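Local atomic coordinates of glucose dehydrogenase (Serratia sp. FS14, PDB entry 7CDY), a protein that belongs to the glucose/sorbosone dehydrogenase family, whose members fold as beta-propellers, and carries a bound calcium ion. Residues A[208-219]-A[257-268]. Sequence-based numbering, arbitrary orientation.
Sequences HEHGPRGGDELN and PLHYWRVSPGLS. With CA (calcium ion), chain D.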
ATOM      1  N   HIS A 208       1.338   3.676  -6.503  1.00  8.19           N
ATOM      2  CA  HIS A 208       0.548   4.897  -6.619  1.00  7.75           C
ATOM      3  C   HIS A 208       0.580   5.669  -5.307  1.00  8.32           C
ATOM      4  O   HIS A 208       0.910   5.123  -4.248  1.00  8.44           O
ATOM      5  CB  HIS A 208      -0.854   4.686  -7.233  1.00  8.48           C
ATOM      6  CG  HIS A 208      -1.828   3.957  -6.360  1.00  8.27           C
ATOM      7  ND1 HIS A 208      -2.162   4.375  -5.090  1.00  8.40           N
ATOM      8  CD2 HIS A 208      -2.610   2.881  -6.620  1.00  9.14           C
ATOM      9  CE1 HIS A 208      -3.085   3.566  -4.594  1.00  8.52           C
ATOM     10  NE2 HIS A 208      -3.379   2.655  -5.504  1.00  9.43           N
ATOM     11  N   GLU A 209       0.251   6.959  -5.384  1.00  8.51           N
ATOM     12  CA  GLU A 209       0.372   7.806  -4.206  1.00  8.24           C
ATOM     13  C   GLU A 209      -0.603   8.968  -4.297  1.00  8.36           C
ATOM     14  O   GLU A 209      -0.977   9.411  -5.384  1.00  8.70           O
ATOM     15  CB  GLU A 209       1.803   8.339  -4.023  1.00  8.68           C
ATOM     16  CG  GLU A 209       2.358   9.066  -5.240  1.00  8.76           C
ATOM     17  CD  GLU A 209       3.816   9.423  -5.045  1.00  8.53           C
ATOM     18  OE1 GLU A 209       4.122  10.586  -4.722  1.00  9.55           O
ATOM     19  OE2 GLU A 209       4.674   8.521  -5.170  1.00 10.48           O
ATOM     20  N   HIS A 210      -0.960   9.480  -3.126  1.00  8.85           N
ATOM     21  CA  HIS A 210      -1.790  10.669  -3.009  1.00  8.14           C
ATOM     22  C   HIS A 210      -0.984  11.908  -3.350  1.00  7.96           C
ATOM     23  O   HIS A 210       0.158  12.073  -2.890  1.00  8.49           O
ATOM     24  CB  HIS A 210      -2.253  10.834  -1.560  1.00  9.86           C
ATOM     25  CG  HIS A 210      -3.197   9.773  -1.100  1.00  9.26           C
ATOM     26  ND1 HIS A 210      -4.562   9.884  -1.253  1.00 11.80           N
ATOM     27  CD2 HIS A 210      -2.980   8.587  -0.483  1.00 10.84           C
ATOM     28  CE1 HIS A 210      -5.145   8.802  -0.760  1.00  9.85           C
ATOM     29  NE2 HIS A 210      -4.206   7.998  -0.290  1.00 11.46           N
ATOM     30  N   GLY A 211      -1.586  12.791  -4.142  1.00  8.25           N
ATOM     31  CA  GLY A 211      -1.152  14.163  -4.187  1.00  9.52           C
ATOM     32  C   GLY A 211      -1.755  14.931  -3.045  1.00  9.86           C
ATOM     33  O   GLY A 211      -2.511  14.392  -2.230  1.00 10.26           O
ATOM     34  N   PRO A 212      -1.414  16.213  -2.960  1.00  9.39           N
ATOM     35  CA  PRO A 212      -2.015  17.072  -1.928  1.00 10.29           C
ATOM     36  C   PRO A 212      -3.424  17.485  -2.340  1.00 10.04           C
ATOM     37  O   PRO A 212      -4.309  16.626  -2.417  1.00 12.34           O
ATOM     38  CB  PRO A 212      -1.033  18.254  -1.844  1.00 10.93           C
ATOM     39  CG  PRO A 212      -0.445  18.346  -3.227  1.00 10.52           C
ATOM     40  CD  PRO A 212      -0.408  16.918  -3.775  1.00 10.09           C
ATOM     41  N   ARG A 213      -3.666  18.763  -2.624  1.00 11.15           N
ATOM     42  CA  ARG A 213      -4.952  19.143  -3.206  1.00 12.31           C
ATOM     43  C   ARG A 213      -4.830  18.928  -4.709  1.00 10.38           C
ATOM     44  O   ARG A 213      -4.362  19.796  -5.454  1.00 11.95           O
ATOM     45  CB  ARG A 213      -5.317  20.580  -2.849  1.00 12.93           C
ATOM     46  CG  ARG A 213      -6.647  21.038  -3.432  1.00 15.65           C
ATOM     47  CD  ARG A 213      -7.084  22.343  -2.791  1.00 18.99           C
ATOM     48  NE  ARG A 213      -8.146  22.993  -3.550  1.00 22.25           N
ATOM     49  CZ  ARG A 213      -8.680  24.161  -3.213  1.00 29.07           C
ATOM     50  NH1 ARG A 213      -9.642  24.691  -3.956  1.00 31.58           N
ATOM     51  NH2 ARG A 213      -8.249  24.800  -2.132  1.00 23.30           N
ATOM     52  N   GLY A 214      -5.229  17.740  -5.155  1.00 11.59           N
ATOM     53  CA  GLY A 214      -5.007  17.321  -6.518  1.00  9.80           C
ATOM     54  C   GLY A 214      -3.681  16.602  -6.704  1.00  8.91           C
ATOM     55  O   GLY A 214      -2.788  16.614  -5.849  1.00 10.50           O
ATOM     56  N   GLY A 215      -3.566  15.955  -7.859  1.00  9.24           N
ATOM     57  CA  GLY A 215      -2.301  15.396  -8.295  1.00  9.55           C
ATOM     58  C   GLY A 215      -1.960  13.997  -7.823  1.00  9.10           C
ATOM     59  O   GLY A 215      -0.769  13.669  -7.722  1.00 10.53           O
ATOM     60  N   ASP A 216      -2.948  13.141  -7.567  1.00  8.86           N
ATOM     61  CA  ASP A 216      -2.646  11.736  -7.305  1.00  9.24           C
ATOM     62  C   ASP A 216      -1.928  11.146  -8.516  1.00  8.33           C
ATOM     63  O   ASP A 216      -2.140  11.577  -9.655  1.00  9.75           O
ATOM     64  CB  ASP A 216      -3.941  10.943  -7.071  1.00  9.03           C
ATOM     65  CG  ASP A 216      -4.635  11.262  -5.741  1.00  9.74           C
ATOM     66  OD1 ASP A 216      -4.203  12.159  -4.987  1.00 10.72           O
ATOM     67  OD2 ASP A 216      -5.653  10.583  -5.463  1.00 10.13           O
ATOM     68  N   GLU A 217      -1.070  10.151  -8.274  1.00  8.49           N
ATOM     69  CA  GLU A 217      -0.158   9.655  -9.301  1.00  8.81           C
ATOM     70  C   GLU A 217      -0.041   8.142  -9.273  1.00  8.22           C
ATOM     71  O   GLU A 217      -0.042   7.517  -8.209  1.00  9.69           O
ATOM     72  CB  GLU A 217       1.294  10.090  -9.065  1.00 12.35           C
ATOM     73  CG  GLU A 217       1.538  11.552  -9.072  1.00 15.13           C
ATOM     74  CD  GLU A 217       3.007  11.875  -8.871  1.00 10.20           C
ATOM     75  OE1 GLU A 217       3.823  10.988  -8.495  1.00 11.16           O
ATOM     76  OE2 GLU A 217       3.359  13.026  -9.100  1.00 12.33           O
ATOM     77  N   LEU A 218       0.161   7.582 -10.466  1.00  8.29           N
ATOM     78  CA  LEU A 218       0.598   6.205 -10.668  1.00 10.59           C
ATOM     79  C   LEU A 218       1.993   6.239 -11.287  1.00  8.91           C
ATOM     80  O   LEU A 218       2.204   6.937 -12.284  1.00 10.19           O
ATOM     81  CB  LEU A 218      -0.375   5.511 -11.624  1.00 10.24           C
ATOM     82  CG  LEU A 218      -0.069   4.090 -12.096  1.00 10.20           C
ATOM     83  CD1 LEU A 218      -0.187   3.114 -10.948  1.00 11.54           C
ATOM     84  CD2 LEU A 218      -1.019   3.697 -13.211  1.00 13.48           C
ATOM     85  N   ASN A 219       2.945   5.511 -10.690  1.00  9.31           N
ATOM     86  CA  ASN A 219       4.345   5.493 -11.109  1.00  9.84           C
ATOM     87  C   ASN A 219       4.827   4.063 -11.332  1.00 10.36           C
ATOM     88  O   ASN A 219       4.311   3.115 -10.737  1.00  9.94           O
ATOM     89  CB  ASN A 219       5.243   6.120 -10.029  1.00 11.33           C
ATOM     90  CG  ASN A 219       4.981   7.607  -9.837  1.00  9.42           C
ATOM     91  OD1 ASN A 219       5.232   8.399 -10.740  1.00 10.46           O
ATOM     92  ND2 ASN A 219       4.521   8.000  -8.654  1.00 10.84           N
ATOM     93  N   PRO A 257       4.990  10.823 -13.552  1.00 11.68           N
ATOM     94  CA  PRO A 257       4.103   9.676 -13.339  1.00 11.88           C
ATOM     95  C   PRO A 257       3.708   9.043 -14.662  1.00 13.16           C
ATOM     96  O   PRO A 257       3.749   9.673 -15.723  1.00 15.39           O
ATOM     97  CB  PRO A 257       2.891  10.282 -12.618  1.00 15.88           C
ATOM     98  CG  PRO A 257       2.940  11.725 -12.917  1.00 17.02           C
ATOM     99  CD  PRO A 257       4.382  12.096 -13.131  1.00 14.17           C
ATOM    100  N   LEU A 258       3.378   7.761 -14.597  1.00 12.74           N
ATOM    101  CA  LEU A 258       2.782   7.082 -15.736  1.00 14.27           C
ATOM    102  C   LEU A 258       1.410   7.662 -16.041  1.00 13.95           C
ATOM    103  O   LEU A 258       1.027   7.826 -17.209  1.00 15.96           O
ATOM    104  CB  LEU A 258       2.681   5.592 -15.408  1.00 16.15           C
ATOM    105  CG  LEU A 258       1.958   4.732 -16.432  1.00 17.40           C
ATOM    106  CD1 LEU A 258       2.747   4.778 -17.722  1.00 25.15           C
ATOM    107  CD2 LEU A 258       1.826   3.313 -15.916  1.00 18.09           C
ATOM    108  N   HIS A 259       0.663   7.999 -14.995  1.00 12.04           N
ATOM    109  CA  HIS A 259      -0.679   8.526 -15.112  1.00 12.02           C
ATOM    110  C   HIS A 259      -0.926   9.379 -13.881  1.00 11.78           C
ATOM    111  O   HIS A 259      -0.403   9.090 -12.801  1.00 11.98           O
ATOM    112  CB  HIS A 259      -1.674   7.363 -15.155  1.00 12.89           C
ATOM    113  CG  HIS A 259      -2.995   7.719 -15.743  1.00 14.35           C
ATOM    114  ND1 HIS A 259      -3.181   7.902 -17.096  1.00 19.06           N
ATOM    115  CD2 HIS A 259      -4.194   7.945 -15.158  1.00 16.04           C
ATOM    116  CE1 HIS A 259      -4.444   8.217 -17.319  1.00 18.73           C
ATOM    117  NE2 HIS A 259      -5.081   8.246 -16.163  1.00 22.34           N
ATOM    118  N   TYR A 260      -1.712  10.437 -14.041  1.00 12.04           N
ATOM    119  CA  TYR A 260      -1.979  11.327 -12.920  1.00 11.49           C
ATOM    120  C   TYR A 260      -3.415  11.821 -12.973  1.00 11.55           C
ATOM    121  O   TYR A 260      -4.070  11.781 -14.017  1.00 13.29           O
ATOM    122  CB  TYR A 260      -0.995  12.510 -12.863  1.00 13.22           C
ATOM    123  CG  TYR A 260      -0.952  13.350 -14.121  1.00 11.21           C
ATOM    124  CD1 TYR A 260      -1.823  14.422 -14.308  1.00 12.67           C
ATOM    125  CD2 TYR A 260      -0.048  13.058 -15.132  1.00 14.07           C
ATOM    126  CE1 TYR A 260      -1.780  15.176 -15.459  1.00 14.39           C
ATOM    127  CE2 TYR A 260       0.003  13.813 -16.285  1.00 15.49           C
ATOM    128  CZ  TYR A 260      -0.868  14.862 -16.446  1.00 15.52           C
ATOM    129  OH  TYR A 260      -0.821  15.611 -17.601  1.00 19.74           O
ATOM    130  N   TRP A 261      -3.889  12.307 -11.829  1.00  9.38           N
ATOM    131  CA  TRP A 261      -5.247  12.817 -11.679  1.00  9.38           C
ATOM    132  C   TRP A 261      -5.160  14.227 -11.117  1.00 10.06           C
ATOM    133  O   TRP A 261      -4.847  14.415  -9.936  1.00 10.92           O
ATOM    134  CB  TRP A 261      -6.035  11.942 -10.710  1.00 10.60           C
ATOM    135  CG  TRP A 261      -6.455  10.595 -11.208  1.00 11.00           C
ATOM    136  CD1 TRP A 261      -7.702  10.235 -11.642  1.00 12.91           C
ATOM    137  CD2 TRP A 261      -5.648   9.410 -11.272  1.00 11.01           C
ATOM    138  NE1 TRP A 261      -7.714   8.909 -11.985  1.00 12.26           N
ATOM    139  CE2 TRP A 261      -6.470   8.376 -11.766  1.00 12.10           C
ATOM    140  CE3 TRP A 261      -4.316   9.114 -10.956  1.00 11.78           C
ATOM    141  CZ2 TRP A 261      -5.999   7.077 -11.957  1.00 13.39           C
ATOM    142  CZ3 TRP A 261      -3.852   7.820 -11.157  1.00 13.20           C
ATOM    143  CH2 TRP A 261      -4.693   6.821 -11.648  1.00 13.98           C
ATOM    144  N   ARG A 262      -5.476  15.222 -11.946  1.00 10.13           N
ATOM    145  CA  ARG A 262      -5.454  16.596 -11.457  1.00 10.51           C
ATOM    146  C   ARG A 262      -6.475  16.826 -10.349  1.00 10.76           C
ATOM    147  O   ARG A 262      -6.226  17.611  -9.428  1.00 12.81           O
ATOM    148  CB  ARG A 262      -5.647  17.572 -12.614  1.00 11.69           C
ATOM    149  CG  ARG A 262      -4.424  17.640 -13.505  1.00 11.21           C
ATOM    150  CD  ARG A 262      -4.649  18.611 -14.665  1.00 12.84           C
ATOM    151  NE  ARG A 262      -3.471  18.745 -15.517  1.00 12.73           N
ATOM    152  CZ  ARG A 262      -2.427  19.510 -15.216  1.00 12.85           C
ATOM    153  NH1 ARG A 262      -1.406  19.582 -16.056  1.00 14.68           N
ATOM    154  NH2 ARG A 262      -2.406  20.201 -14.082  1.00 13.89           N
ATOM    155  N   VAL A 263      -7.609  16.133 -10.389  1.00  9.88           N
ATOM    156  CA  VAL A 263      -8.549  16.112  -9.276  1.00 10.70           C
ATOM    157  C   VAL A 263      -8.386  14.767  -8.575  1.00 10.59           C
ATOM    158  O   VAL A 263      -8.554  13.713  -9.200  1.00 11.10           O
ATOM    159  CB  VAL A 263      -9.995  16.340  -9.752  1.00 10.11           C
ATOM    160  CG1 VAL A 263     -10.955  16.367  -8.559  1.00 12.63           C
ATOM    161  CG2 VAL A 263     -10.094  17.648 -10.563  1.00 11.71           C
ATOM    162  N   SER A 264      -8.008  14.799  -7.303  1.00 10.68           N
ATOM    163  CA  SER A 264      -7.622  13.564  -6.596  1.00 10.79           C
ATOM    164  C   SER A 264      -8.805  12.666  -6.273  1.00 10.32           C
ATOM    165  O   SER A 264      -9.706  13.083  -5.540  1.00 11.51           O
ATOM    166  CB  SER A 264      -6.928  13.891  -5.291  1.00 11.56           C
ATOM    167  OG  SER A 264      -5.707  14.564  -5.507  1.00 12.29           O
ATOM    168  N   PRO A 265      -8.823  11.417  -6.742  1.00  9.55           N
ATOM    169  CA  PRO A 265      -9.821  10.468  -6.225  1.00 10.18           C
ATOM    170  C   PRO A 265      -9.509   9.974  -4.824  1.00  9.68           C
ATOM    171  O   PRO A 265     -10.421   9.460  -4.156  1.00 10.48           O
ATOM    172  CB  PRO A 265      -9.774   9.310  -7.237  1.00 11.42           C
ATOM    173  CG  PRO A 265      -9.015   9.846  -8.439  1.00 12.60           C
ATOM    174  CD  PRO A 265      -8.048  10.836  -7.853  1.00 10.20           C
ATOM    175  N   GLY A 266      -8.258  10.115  -4.364  1.00  9.27           N
ATOM    176  CA  GLY A 266      -7.821   9.526  -3.115  1.00 10.37           C
ATOM    177  C   GLY A 266      -7.417   8.076  -3.308  1.00  9.34           C
ATOM    178  O   GLY A 266      -8.011   7.184  -2.700  1.00  8.60           O
ATOM    179  N   LEU A 267      -6.399   7.828  -4.136  1.00  9.18           N
ATOM    180  CA  LEU A 267      -6.053   6.464  -4.529  1.00  8.71           C
ATOM    181  C   LEU A 267      -5.625   5.628  -3.331  1.00  9.04           C
ATOM    182  O   LEU A 267      -4.787   6.049  -2.529  1.00  9.22           O
ATOM    183  CB  LEU A 267      -4.905   6.488  -5.535  1.00  9.15           C
ATOM    184  CG  LEU A 267      -5.023   7.408  -6.748  1.00  8.26           C
ATOM    185  CD1 LEU A 267      -3.770   7.274  -7.595  1.00 10.29           C
ATOM    186  CD2 LEU A 267      -6.281   7.127  -7.571  1.00 10.02           C
ATOM    187  N   SER A 268      -6.173   4.419  -3.239  1.00  8.97           N
ATOM    188  CA  SER A 268      -5.855   3.521  -2.136  1.00  9.31           C
ATOM    189  C   SER A 268      -6.102   2.092  -2.576  1.00  8.78           C
ATOM    190  O   SER A 268      -7.208   1.759  -3.015  1.00  9.49           O
ATOM    191  CB  SER A 268      -6.736   3.851  -0.931  1.00  9.05           C
ATOM    192  OG  SER A 268      -6.317   3.137   0.214  1.00  9.96           O
TER
HETATM  193 CA    CA D 402       5.690  12.581  -8.564  1.00  9.49          CA
HETATM  194  O   HOH W   1      -1.941   6.123  -2.918  1.00 10.10           O
HETATM  195  O   HOH W   2       6.112  11.370  -6.516  1.00  9.21           O
HETATM  196  O   HOH W   3       6.190  11.029 -10.405  1.00 10.16           O
HETATM  197  O   HOH W   4       5.326  14.425  -7.064  1.00 10.59           O
HETATM  198  O   HOH W   5       6.068  14.316 -10.128  1.00 11.52           O
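D216 illustrates how one buried carboxylate can tie a loop to a sheet, since each of its oxygens accepts two hydrogen bonds. With CG anti to the carbonyl carbon (chi1 -71°), the carboxylate turns toward 264-267. There D216 OD2 takes G266 N at 2.9 Å, nearly along the C-O axis. From above the carboxylate plane L267 N reaches D216 OD2 at 3.1 Å. The hydroxyl OG of S264 donates to OD1 from one face of that plane, while the backbone N of G211 arrives from the other. Four donors so placed fix the group's rotation and would probably keep it ionised.

Backbone pairing joins strands 216-219 and 259-261, which run antiparallel. The N of W261 donates to D216 O, and L218 N meets H259 O almost straight, at 2.8 Å and 175°. Bulges interrupt both ends: G215 and D216 face W261 in a G1 bulge, with G215 N donating to W261 O, whereas L258 and H259 both face L218 in a classic bulge. In the beta-propeller this pair forms one edge of a four-stranded sheet, and 262-266 leads on to strand 267-273 of the next.

Between the two sheets the contact is a CH-pi one: L267 CB lies over one face of the H208 ring, 3.8 Å from its centroid. Within the first sheet, L218 CB approaches W261 CZ3 at 4.2 Å.

On the face of the first sheet opposite D216 and L218, calcium is gripped by both E217 carboxylate oxygens, four waters and Y227 O. P257 packs its ring against the E217 side chain (CB to CB 3.9 Å), and N219 ND2 donates to E217 OE1 as well as to E207.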